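Local coordinates for sortase family protein (Clostridium perfringens, PDB 6IXZ), which probably acts as a class C sortase, a membrane-associated cysteine transpeptidase of the kind that joins pilin subunits into pili, at residues 3-15 against 60-74. Residues are numbered along the deposited sequence; the frame is centred on the assembly and turned at random.
Sequences NNKFAVSTISDYT and VLGYIEIPSINIKLP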
loop_
_atom_site.group_PDB
_atom_site.type_symbol
_atom_site.label_atom_id
_atom_site.label_comp_id
_atom_site.label_asym_id
_atom_site.label_seq_id
_atom_site.Cartn_x
_atom_site.Cartn_y
_atom_site.Cartn_z
ATOM N N ASN A 3 -9.199 -17.497 -9.646
ATOM C CA ASN A 3 -10.340 -16.775 -9.010
ATOM C C ASN A 3 -10.413 -15.332 -9.490
ATOM O O ASN A 3 -11.420 -14.911 -10.083
ATOM C CB ASN A 3 -10.222 -16.820 -7.478
ATOM C CG ASN A 3 -11.531 -16.501 -6.782
ATOM O OD1 ASN A 3 -12.394 -15.850 -7.355
ATOM N ND2 ASN A 3 -11.644 -16.874 -5.515
ATOM N N ASN A 4 -9.310 -14.607 -9.275
ATOM C CA ASN A 4 -9.249 -13.162 -9.452
ATOM C C ASN A 4 -8.632 -12.813 -10.796
ATOM O O ASN A 4 -7.575 -12.186 -10.870
ATOM C CB ASN A 4 -8.474 -12.486 -8.303
ATOM C CG ASN A 4 -7.025 -12.935 -8.221
ATOM O OD1 ASN A 4 -6.644 -13.941 -8.822
ATOM N ND2 ASN A 4 -6.221 -12.220 -7.427
ATOM N N LYS A 5 -9.334 -13.245 -11.843
ATOM C CA LYS A 5 -9.067 -12.880 -13.229
ATOM C C LYS A 5 -8.715 -11.408 -13.431
ATOM O O LYS A 5 -7.794 -11.087 -14.177
ATOM C CB LYS A 5 -10.307 -13.195 -14.084
ATOM C CG LYS A 5 -10.612 -14.674 -14.279
ATOM C CD LYS A 5 -9.684 -15.307 -15.298
ATOM C CE LYS A 5 -8.800 -16.371 -14.673
ATOM N NZ LYS A 5 -9.513 -17.676 -14.619
ATOM N N PHE A 6 -9.550 -10.522 -12.899
ATOM C CA PHE A 6 -9.425 -9.092 -13.159
ATOM C C PHE A 6 -8.123 -8.551 -12.562
ATOM O O PHE A 6 -7.408 -7.765 -13.197
ATOM C CB PHE A 6 -10.618 -8.350 -12.560
ATOM C CG PHE A 6 -10.891 -7.017 -13.207
ATOM C CD1 PHE A 6 -12.021 -6.831 -13.999
ATOM C CD2 PHE A 6 -10.029 -5.944 -13.007
ATOM C CE1 PHE A 6 -12.287 -5.603 -14.579
ATOM C CE2 PHE A 6 -10.284 -4.712 -13.593
ATOM C CZ PHE A 6 -11.407 -4.545 -14.388
ATOM N N ALA A 7 -7.824 -8.964 -11.335
ATOM C CA ALA A 7 -6.546 -8.599 -10.717
ATOM C C ALA A 7 -5.336 -9.077 -11.541
ATOM O O ALA A 7 -4.478 -8.274 -11.910
ATOM C CB ALA A 7 -6.468 -9.096 -9.271
ATOM N N VAL A 8 -5.257 -10.368 -11.836
ATOM C CA VAL A 8 -4.090 -10.893 -12.576
ATOM C C VAL A 8 -3.872 -10.085 -13.867
ATOM O O VAL A 8 -2.750 -9.853 -14.295
ATOM C CB VAL A 8 -4.270 -12.394 -12.934
ATOM C CG1 VAL A 8 -5.565 -12.603 -13.706
ATOM C CG2 VAL A 8 -3.091 -12.917 -13.757
ATOM N N SER A 9 -4.956 -9.689 -14.518
ATOM C CA SER A 9 -4.840 -9.016 -15.804
ATOM C C SER A 9 -4.329 -7.608 -15.541
ATOM O O SER A 9 -3.621 -7.006 -16.370
ATOM C CB SER A 9 -6.201 -8.950 -16.493
ATOM O OG SER A 9 -6.104 -8.257 -17.717
ATOM N N THR A 10 -4.697 -7.102 -14.369
ATOM C CA THR A 10 -4.313 -5.780 -13.926
ATOM C C THR A 10 -2.816 -5.705 -13.705
ATOM O O THR A 10 -2.158 -4.781 -14.177
ATOM C CB THR A 10 -5.072 -5.394 -12.659
ATOM O OG1 THR A 10 -6.480 -5.279 -12.972
ATOM C CG2 THR A 10 -4.573 -4.040 -12.137
ATOM N N ILE A 11 -2.250 -6.713 -13.071
ATOM C CA ILE A 11 -0.814 -6.682 -12.833
ATOM C C ILE A 11 -0.048 -6.700 -14.143
ATOM O O ILE A 11 0.963 -6.014 -14.295
ATOM C CB ILE A 11 -0.355 -7.837 -11.941
ATOM C CG1 ILE A 11 -0.861 -7.610 -10.501
ATOM C CG2 ILE A 11 1.164 -7.939 -11.986
ATOM C CD1 ILE A 11 -0.468 -8.684 -9.499
ATOM N N SER A 12 -0.512 -7.517 -15.085
ATOM C CA SER A 12 0.117 -7.615 -16.411
ATOM C C SER A 12 0.134 -6.286 -17.162
ATOM O O SER A 12 1.175 -5.852 -17.640
ATOM C CB SER A 12 -0.605 -8.669 -17.264
ATOM O OG SER A 12 0.030 -8.815 -18.521
ATOM N N ASP A 13 -1.039 -5.665 -17.272
ATOM C CA ASP A 13 -1.190 -4.332 -17.837
ATOM C C ASP A 13 -0.197 -3.346 -17.243
ATOM O O ASP A 13 0.385 -2.534 -17.961
ATOM C CB ASP A 13 -2.592 -3.795 -17.518
ATOM C CG ASP A 13 -3.656 -4.421 -18.353
ATOM O OD1 ASP A 13 -4.843 -4.060 -18.168
ATOM O OD2 ASP A 13 -3.300 -5.240 -19.215
ATOM N N TYR A 14 -0.146 -3.308 -15.911
ATOM C CA TYR A 14 0.685 -2.347 -15.204
ATOM C C TYR A 14 2.148 -2.524 -15.592
ATOM O O TYR A 14 2.847 -1.552 -15.851
ATOM C CB TYR A 14 0.561 -2.513 -13.689
ATOM C CG TYR A 14 1.728 -1.896 -12.951
ATOM C CD1 TYR A 14 1.743 -0.537 -12.672
ATOM C CD2 TYR A 14 2.845 -2.650 -12.615
ATOM C CE1 TYR A 14 2.840 0.064 -12.079
ATOM C CE2 TYR A 14 3.946 -2.065 -12.024
ATOM C CZ TYR A 14 3.945 -0.698 -11.773
ATOM O OH TYR A 14 5.021 -0.125 -11.141
ATOM N N THR A 15 2.607 -3.769 -15.628
ATOM C CA THR A 15 4.002 -4.045 -15.954
ATOM C C THR A 15 4.327 -3.613 -17.394
ATOM O O THR A 15 5.214 -2.797 -17.631
ATOM C CB THR A 15 4.317 -5.533 -15.769
ATOM O OG1 THR A 15 4.042 -5.917 -14.414
ATOM C CG2 THR A 15 5.782 -5.817 -16.088
ATOM N N VAL A 60 -3.384 2.318 -10.702
ATOM C CA VAL A 60 -2.566 1.264 -10.121
ATOM C C VAL A 60 -1.096 1.667 -10.139
ATOM O O VAL A 60 -0.574 2.124 -11.157
ATOM C CB VAL A 60 -2.844 -0.123 -10.750
ATOM C CG1 VAL A 60 -3.890 -0.045 -11.844
ATOM C CG2 VAL A 60 -1.584 -0.836 -11.224
ATOM N N LEU A 61 -0.460 1.511 -8.985
ATOM C CA LEU A 61 0.895 1.986 -8.713
ATOM C C LEU A 61 1.923 0.853 -8.779
ATOM O O LEU A 61 3.131 1.087 -8.721
ATOM C CB LEU A 61 0.942 2.561 -7.301
ATOM C CG LEU A 61 -0.136 3.579 -6.940
ATOM C CD1 LEU A 61 0.006 3.983 -5.479
ATOM C CD2 LEU A 61 -0.022 4.784 -7.857
ATOM N N GLY A 62 1.438 -0.376 -8.820
ATOM C CA GLY A 62 2.311 -1.525 -8.851
ATOM C C GLY A 62 1.627 -2.697 -8.193
ATOM O O GLY A 62 0.384 -2.765 -8.179
ATOM N N TYR A 63 2.418 -3.569 -7.570
ATOM C CA TYR A 63 1.868 -4.676 -6.795
ATOM C C TYR A 63 2.686 -5.099 -5.551
ATOM O O TYR A 63 3.849 -4.728 -5.363
ATOM C CB TYR A 63 1.657 -5.886 -7.704
ATOM C CG TYR A 63 2.920 -6.358 -8.382
ATOM C CD1 TYR A 63 3.619 -7.468 -7.908
ATOM C CD2 TYR A 63 3.443 -5.662 -9.468
ATOM C CE1 TYR A 63 4.803 -7.872 -8.514
ATOM C CE2 TYR A 63 4.613 -6.060 -10.080
ATOM C CZ TYR A 63 5.270 -7.178 -9.626
ATOM O OH TYR A 63 6.425 -7.570 -10.258
ATOM N N ILE A 64 2.058 -5.918 -4.727
ATOM C CA ILE A 64 2.679 -6.451 -3.544
ATOM C C ILE A 64 2.785 -7.972 -3.662
ATOM O O ILE A 64 1.878 -8.632 -4.174
ATOM C CB ILE A 64 1.891 -6.048 -2.265
ATOM C CG1 ILE A 64 2.545 -6.617 -1.010
ATOM C CG2 ILE A 64 0.427 -6.488 -2.344
ATOM C CD1 ILE A 64 2.073 -5.952 0.267
ATOM N N GLU A 65 3.914 -8.516 -3.217
ATOM C CA GLU A 65 4.078 -9.969 -3.091
ATOM C C GLU A 65 4.368 -10.353 -1.647
ATOM O O GLU A 65 5.140 -9.678 -0.976
ATOM C CB GLU A 65 5.229 -10.465 -3.969
ATOM C CG GLU A 65 5.123 -10.096 -5.430
ATOM C CD GLU A 65 6.255 -10.709 -6.234
ATOM O OE1 GLU A 65 5.982 -11.616 -7.041
ATOM O OE2 GLU A 65 7.426 -10.386 -5.938
ATOM N N ILE A 66 3.671 -11.374 -1.156
ATOM C CA ILE A 66 3.927 -11.957 0.167
ATOM C C ILE A 66 4.130 -13.468 0.005
ATOM O O ILE A 66 3.181 -14.245 0.027
ATOM C CB ILE A 66 2.762 -11.696 1.158
ATOM C CG1 ILE A 66 2.286 -10.229 1.099
ATOM C CG2 ILE A 66 3.186 -12.044 2.578
ATOM C CD1 ILE A 66 1.135 -9.913 2.024
ATOM N N PRO A 67 5.393 -13.897 -0.134
ATOM C CA PRO A 67 5.694 -15.304 -0.508
ATOM C C PRO A 67 5.139 -16.363 0.455
ATOM O O PRO A 67 4.543 -17.369 0.038
ATOM C CB PRO A 67 7.230 -15.356 -0.540
ATOM C CG PRO A 67 7.721 -13.956 -0.438
ATOM C CD PRO A 67 6.598 -13.062 0.020
ATOM N N SER A 68 5.268 -16.109 1.745
ATOM C CA SER A 68 4.922 -17.088 2.735
ATOM C C SER A 68 3.449 -17.421 2.669
ATOM O O SER A 68 3.049 -18.519 3.052
ATOM C CB SER A 68 5.307 -16.585 4.133
ATOM O OG SER A 68 4.554 -15.442 4.499
ATOM N N ILE A 69 2.630 -16.481 2.194
ATOM C CA ILE A 69 1.213 -16.740 2.067
ATOM C C ILE A 69 0.698 -16.665 0.617
ATOM O O ILE A 69 -0.502 -16.585 0.389
ATOM C CB ILE A 69 0.383 -15.832 3.002
ATOM C CG1 ILE A 69 0.915 -14.412 3.003
ATOM C CG2 ILE A 69 0.398 -16.371 4.439
ATOM C CD1 ILE A 69 0.016 -13.418 3.727
ATOM N N ASN A 70 1.588 -16.786 -0.362
ATOM C CA ASN A 70 1.144 -16.880 -1.767
ATOM C C ASN A 70 0.254 -15.693 -2.187
ATOM O O ASN A 70 -0.772 -15.867 -2.846
ATOM C CB ASN A 70 0.393 -18.200 -2.002
ATOM C CG ASN A 70 1.311 -19.423 -1.888
ATOM O OD1 ASN A 70 0.849 -20.572 -1.892
ATOM N ND2 ASN A 70 2.608 -19.177 -1.780
ATOM N N ILE A 71 0.664 -14.487 -1.841
ATOM C CA ILE A 71 -0.078 -13.300 -2.255
ATOM C C ILE A 71 0.691 -12.515 -3.306
ATOM O O ILE A 71 1.881 -12.251 -3.165
ATOM C CB ILE A 71 -0.394 -12.408 -1.049
ATOM C CG1 ILE A 71 -1.487 -13.082 -0.215
ATOM C CG2 ILE A 71 -0.782 -10.996 -1.495
ATOM C CD1 ILE A 71 -1.901 -12.335 1.026
ATOM N N LYS A 72 -0.006 -12.143 -4.372
ATOM C CA LYS A 72 0.527 -11.238 -5.396
ATOM C C LYS A 72 -0.646 -10.399 -5.909
ATOM O O LYS A 72 -1.548 -10.949 -6.538
ATOM C CB LYS A 72 1.093 -12.067 -6.558
ATOM C CG LYS A 72 1.945 -11.301 -7.558
ATOM C CD LYS A 72 2.310 -12.207 -8.721
ATOM C CE LYS A 72 2.650 -11.415 -9.966
ATOM N NZ LYS A 72 3.326 -12.264 -10.991
ATOM N N LEU A 73 -0.712 -9.124 -5.535
ATOM C CA LEU A 73 -1.930 -8.304 -5.776
ATOM C C LEU A 73 -1.552 -6.902 -6.287
ATOM O O LEU A 73 -0.541 -6.332 -5.842
ATOM C CB LEU A 73 -2.735 -8.160 -4.482
ATOM C CG LEU A 73 -3.434 -9.416 -3.936
ATOM C CD1 LEU A 73 -3.895 -9.227 -2.513
ATOM C CD2 LEU A 73 -4.583 -9.866 -4.812
ATOM N N PRO A 74 -2.391 -6.309 -7.172
ATOM C CA PRO A 74 -2.189 -4.903 -7.569
ATOM C C PRO A 74 -2.482 -3.994 -6.411
ATOM O O PRO A 74 -3.283 -4.345 -5.554
ATOM C CB PRO A 74 -3.220 -4.671 -8.681
ATOM C CG PRO A 74 -4.215 -5.770 -8.522
ATOM C CD PRO A 74 -3.458 -6.947 -7.951
#
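With CG turned away from its backbone N (chi1 160°), Y14 lays its ring over the backbone of G62, and I11, whose CG1 stands beside its own backbone N with CD1 extended beyond it (chi2 -180°), reaches across P74. G62 CA sits 3.5 Å from the centroid of the Y14 ring and close to its normal, a CH-pi contact over the face. The backbone angles of G62 are ones that suit glycine. V60 meets the same ring obliquely, its CG2 3.6 Å from Y14 CD1. Beyond the two segments, Y14 OH takes a weak hydrogen bond from the backbone N of L136, so the phenol reaches past strand 60-66 to the chain following strand 130-135. I11 crosses the P74 ring at about a right angle, CG1 3.7 Å from P74 CD. I11 CD1 continues to Y63 CB at 3.9 Å and touches the CG of K72, while I11 CG2 lies over one face of the Y63 ring, toward the rim; that ring is also stacked with H134. A7, one turn earlier in the helix, and T10, the residue just before I11, cover P74 further, T10 CG2 approaching P74 CB at 3.8 Å. The hydroxyl of T10 is turned back to its own helix: OG1 donates to F6 O at 2.7 Å, on the opposite face of that carbonyl from T10 N, and the methyl is left for the proline. The axis of helix 5-15 runs at 70° to that of strand 71-74, 7.6 Å away at closest. This is apolar helix-on-sheet packing, in which the N-terminal helix covers the outer side of the antiparallel hairpin 60-77, consistent with the helical N-terminal additions that class C sortases carry on the sortase beta-barrel.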